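Local coordinates for protein insecticidal Delta-Endotoxin Cry8Ea1 (Bacillus Thuringiensis, PDB 3EB7) that acts as an insecticidal three-domain Cry toxin against larvae of the underground pest Holotrichia parallela, probably by forming pores in gut-cell membranes, at residues Gly19-Pro24 with Phe222-Met227. Sequence-based numbering, arbitrary orientation.
Sequences GKLGVP and FPMYDM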
ATOM      1  N   GLY A  19      12.648  -4.552   0.972  1.00 28.46           N
ATOM      2  CA  GLY A  19      13.968  -4.869   0.402  1.00 28.16           C
ATOM      3  C   GLY A  19      14.638  -6.097   1.002  1.00 29.32           C
ATOM      4  O   GLY A  19      15.553  -6.682   0.386  1.00 28.83           O
ATOM      5  N   LYS A  20      14.195  -6.500   2.200  1.00 29.41           N
ATOM      6  CA  LYS A  20      14.723  -7.690   2.876  1.00 29.44           C
ATOM      7  C   LYS A  20      13.735  -8.875   2.973  1.00 29.67           C
ATOM      8  O   LYS A  20      13.984  -9.859   3.679  1.00 30.23           O
ATOM      9  CB  LYS A  20      15.176  -7.324   4.303  1.00 30.65           C
ATOM     10  CG  LYS A  20      16.309  -6.273   4.444  1.00 30.68           C
ATOM     11  CD  LYS A  20      17.551  -6.604   3.647  1.00 34.60           C
ATOM     12  CE  LYS A  20      18.630  -5.494   3.758  1.00 34.84           C
ATOM     13  NZ  LYS A  20      19.178  -5.397   5.135  1.00 34.09           N
ATOM     14  N   LEU A  21      12.596  -8.784   2.300  1.00 29.80           N
ATOM     15  CA  LEU A  21      11.538  -9.782   2.454  1.00 29.36           C
ATOM     16  C   LEU A  21      12.048 -11.196   2.129  1.00 30.32           C
ATOM     17  O   LEU A  21      12.648 -11.414   1.090  1.00 29.54           O
ATOM     18  CB  LEU A  21      10.316  -9.391   1.611  1.00 28.64           C
ATOM     19  CG  LEU A  21       8.914  -9.509   2.200  1.00 27.61           C
ATOM     20  CD1 LEU A  21       8.806  -8.900   3.593  1.00 23.01           C
ATOM     21  CD2 LEU A  21       7.929  -8.841   1.262  1.00 28.76           C
ATOM     22  N   GLY A  22      11.860 -12.127   3.071  1.00 31.83           N
ATOM     23  CA  GLY A  22      12.243 -13.539   2.899  1.00 33.85           C
ATOM     24  C   GLY A  22      13.728 -13.879   3.015  1.00 35.32           C
ATOM     25  O   GLY A  22      14.118 -15.045   2.871  1.00 35.08           O
ATOM     26  N   VAL A  23      14.573 -12.886   3.278  1.00 36.32           N
ATOM     27  CA  VAL A  23      16.019 -13.163   3.374  1.00 37.97           C
ATOM     28  C   VAL A  23      16.347 -13.917   4.683  1.00 38.54           C
ATOM     29  O   VAL A  23      15.965 -13.461   5.765  1.00 38.86           O
ATOM     30  CB  VAL A  23      16.850 -11.855   3.210  1.00 38.12           C
ATOM     31  CG1 VAL A  23      18.321 -12.110   3.436  1.00 37.90           C
ATOM     32  CG2 VAL A  23      16.621 -11.261   1.805  1.00 38.25           C
ATOM     33  N   PRO A  24      17.019 -15.089   4.587  1.00 39.17           N
ATOM     34  CA  PRO A  24      17.320 -15.866   5.801  1.00 39.95           C
ATOM     35  C   PRO A  24      18.701 -15.631   6.438  1.00 40.28           C
ATOM     36  O   PRO A  24      18.924 -16.081   7.565  1.00 41.26           O
ATOM     37  CB  PRO A  24      17.209 -17.315   5.324  1.00 40.43           C
ATOM     38  CG  PRO A  24      17.393 -17.246   3.798  1.00 40.65           C
ATOM     39  CD  PRO A  24      17.514 -15.780   3.391  1.00 39.19           C
ATOM     40  N   PHE A 222       3.028  -8.948   6.744  1.00 21.45           N
ATOM     41  CA  PHE A 222       3.107  -9.890   7.884  1.00 21.82           C
ATOM     42  C   PHE A 222       3.238 -11.374   7.494  1.00 22.14           C
ATOM     43  O   PHE A 222       3.994 -12.104   8.139  1.00 21.85           O
ATOM     44  CB  PHE A 222       1.927  -9.716   8.860  1.00 20.85           C
ATOM     45  CG  PHE A 222       1.982  -8.444   9.690  1.00 21.55           C
ATOM     46  CD1 PHE A 222       0.889  -8.081  10.483  1.00 18.12           C
ATOM     47  CD2 PHE A 222       3.129  -7.615   9.692  1.00 18.59           C
ATOM     48  CE1 PHE A 222       0.906  -6.943  11.249  1.00 16.47           C
ATOM     49  CE2 PHE A 222       3.159  -6.466  10.482  1.00 17.36           C
ATOM     50  CZ  PHE A 222       2.040  -6.121  11.243  1.00 20.58           C
ATOM     51  N   PRO A 223       2.472 -11.836   6.470  1.00 22.86           N
ATOM     52  CA  PRO A 223       2.583 -13.270   6.090  1.00 23.12           C
ATOM     53  C   PRO A 223       3.950 -13.685   5.582  1.00 23.42           C
ATOM     54  O   PRO A 223       4.324 -14.868   5.675  1.00 24.45           O
ATOM     55  CB  PRO A 223       1.544 -13.417   4.953  1.00 23.33           C
ATOM     56  CG  PRO A 223       0.583 -12.247   5.164  1.00 22.96           C
ATOM     57  CD  PRO A 223       1.443 -11.135   5.668  1.00 22.26           C
ATOM     58  N   MET A 224       4.700 -12.745   5.024  1.00 23.70           N
ATOM     59  CA  MET A 224       6.007 -13.081   4.473  1.00 23.61           C
ATOM     60  C   MET A 224       7.082 -13.162   5.562  1.00 24.15           C
ATOM     61  O   MET A 224       8.264 -13.424   5.256  1.00 24.66           O
ATOM     62  CB  MET A 224       6.413 -12.144   3.342  1.00 23.86           C
ATOM     63  CG  MET A 224       5.712 -12.396   1.994  1.00 24.46           C
ATOM     64  SD  MET A 224       3.939 -11.994   2.056  1.00 31.36           S
ATOM     65  CE  MET A 224       3.947 -10.234   1.687  1.00 23.71           C
ATOM     66  N   TYR A 225       6.686 -12.961   6.826  1.00 23.87           N
ATOM     67  CA  TYR A 225       7.613 -13.217   7.948  1.00 24.16           C
ATOM     68  C   TYR A 225       7.602 -14.673   8.373  1.00 24.69           C
ATOM     69  O   TYR A 225       8.369 -15.065   9.253  1.00 25.35           O
ATOM     70  CB  TYR A 225       7.303 -12.360   9.159  1.00 23.35           C
ATOM     71  CG  TYR A 225       7.332 -10.881   8.921  1.00 23.76           C
ATOM     72  CD1 TYR A 225       6.682 -10.012   9.818  1.00 21.34           C
ATOM     73  CD2 TYR A 225       7.994 -10.333   7.784  1.00 24.37           C
ATOM     74  CE1 TYR A 225       6.688  -8.653   9.623  1.00 21.56           C
ATOM     75  CE2 TYR A 225       8.001  -8.959   7.559  1.00 24.74           C
ATOM     76  CZ  TYR A 225       7.342  -8.126   8.496  1.00 24.16           C
ATOM     77  OH  TYR A 225       7.348  -6.788   8.303  1.00 23.10           O
ATOM     78  N   ASP A 226       6.716 -15.453   7.761  1.00 25.16           N
ATOM     79  CA  ASP A 226       6.668 -16.900   7.889  1.00 25.82           C
ATOM     80  C   ASP A 226       7.772 -17.510   7.014  1.00 26.27           C
ATOM     81  O   ASP A 226       7.693 -17.508   5.783  1.00 25.24           O
ATOM     82  CB  ASP A 226       5.287 -17.378   7.449  1.00 26.04           C
ATOM     83  CG  ASP A 226       5.109 -18.875   7.515  1.00 26.45           C
ATOM     84  OD1 ASP A 226       3.995 -19.281   7.205  1.00 26.41           O
ATOM     85  OD2 ASP A 226       6.029 -19.650   7.881  1.00 29.72           O
ATOM     86  N   MET A 227       8.808 -18.020   7.666  1.00 27.58           N
ATOM     87  CA  MET A 227       9.962 -18.514   6.928  1.00 29.53           C
ATOM     88  C   MET A 227       9.823 -19.955   6.425  1.00 28.96           C
ATOM     89  O   MET A 227      10.624 -20.391   5.608  1.00 29.20           O
ATOM     90  CB  MET A 227      11.269 -18.275   7.703  1.00 30.20           C
ATOM     91  CG  MET A 227      11.581 -16.764   7.925  1.00 35.68           C
ATOM     92  SD  MET A 227      11.787 -15.626   6.465  1.00 46.04           S
ATOM     93  CE  MET A 227      10.160 -15.343   5.804  1.00 41.64           C
TER
HETATM   94  O   HOH W   1      10.709 -11.684   5.781  1.00 36.35           O
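The ring of Tyr225 meets Leu21 obliquely, with CE2 of the tyrosine 4.0 Å from methyl CD1 of the leucine, and the two side chains run at about a right angle to each other. Over one face of that ring sits CA of Phe222, displaced toward the rim, while Leu144 of helix 133-153 also touches the tyrosine. The hydroxyl is fixed from beyond the contact by a hydrogen bond with Asn141 ND2. Leu21 works as a fork: its CG lies 3.8 Å from CB of Met224, and CD1 is only slightly farther from the same carbon, so the branch point abuts the root of the methionine while one methyl reaches on to the tyrosine. The bond from CA to CB of Met224 is directed at the 19-24 segment, which brings CB to Leu21; the chain beyond it is bent at both chi2 (68°) and chi3 (86°).

This is the alpha-helical N-terminal domain of a three-domain Cry toxin, where the turn that follows helix 2-20 packs against the short 3-10 segment 222-225 after helix 198-220. Lys20 to Val23 form a type II beta turn, closed by Val23 N to Lys20 O at 3.1 Å, with Gly22 at positive phi (76°).

No direct hydrogen bond joins the segments; one water does the bridging. It accepts from Gly22 N at 3.0 Å and donates to Met224 O at 3.0 Å, spanning two backbone groups that stand 4.4 Å apart. Alongside, the sulfur of Met227, SD, comes within 4.2 Å of Gly22 CA, and the side chain of Met227 also touches Lys148 of helix 133-153.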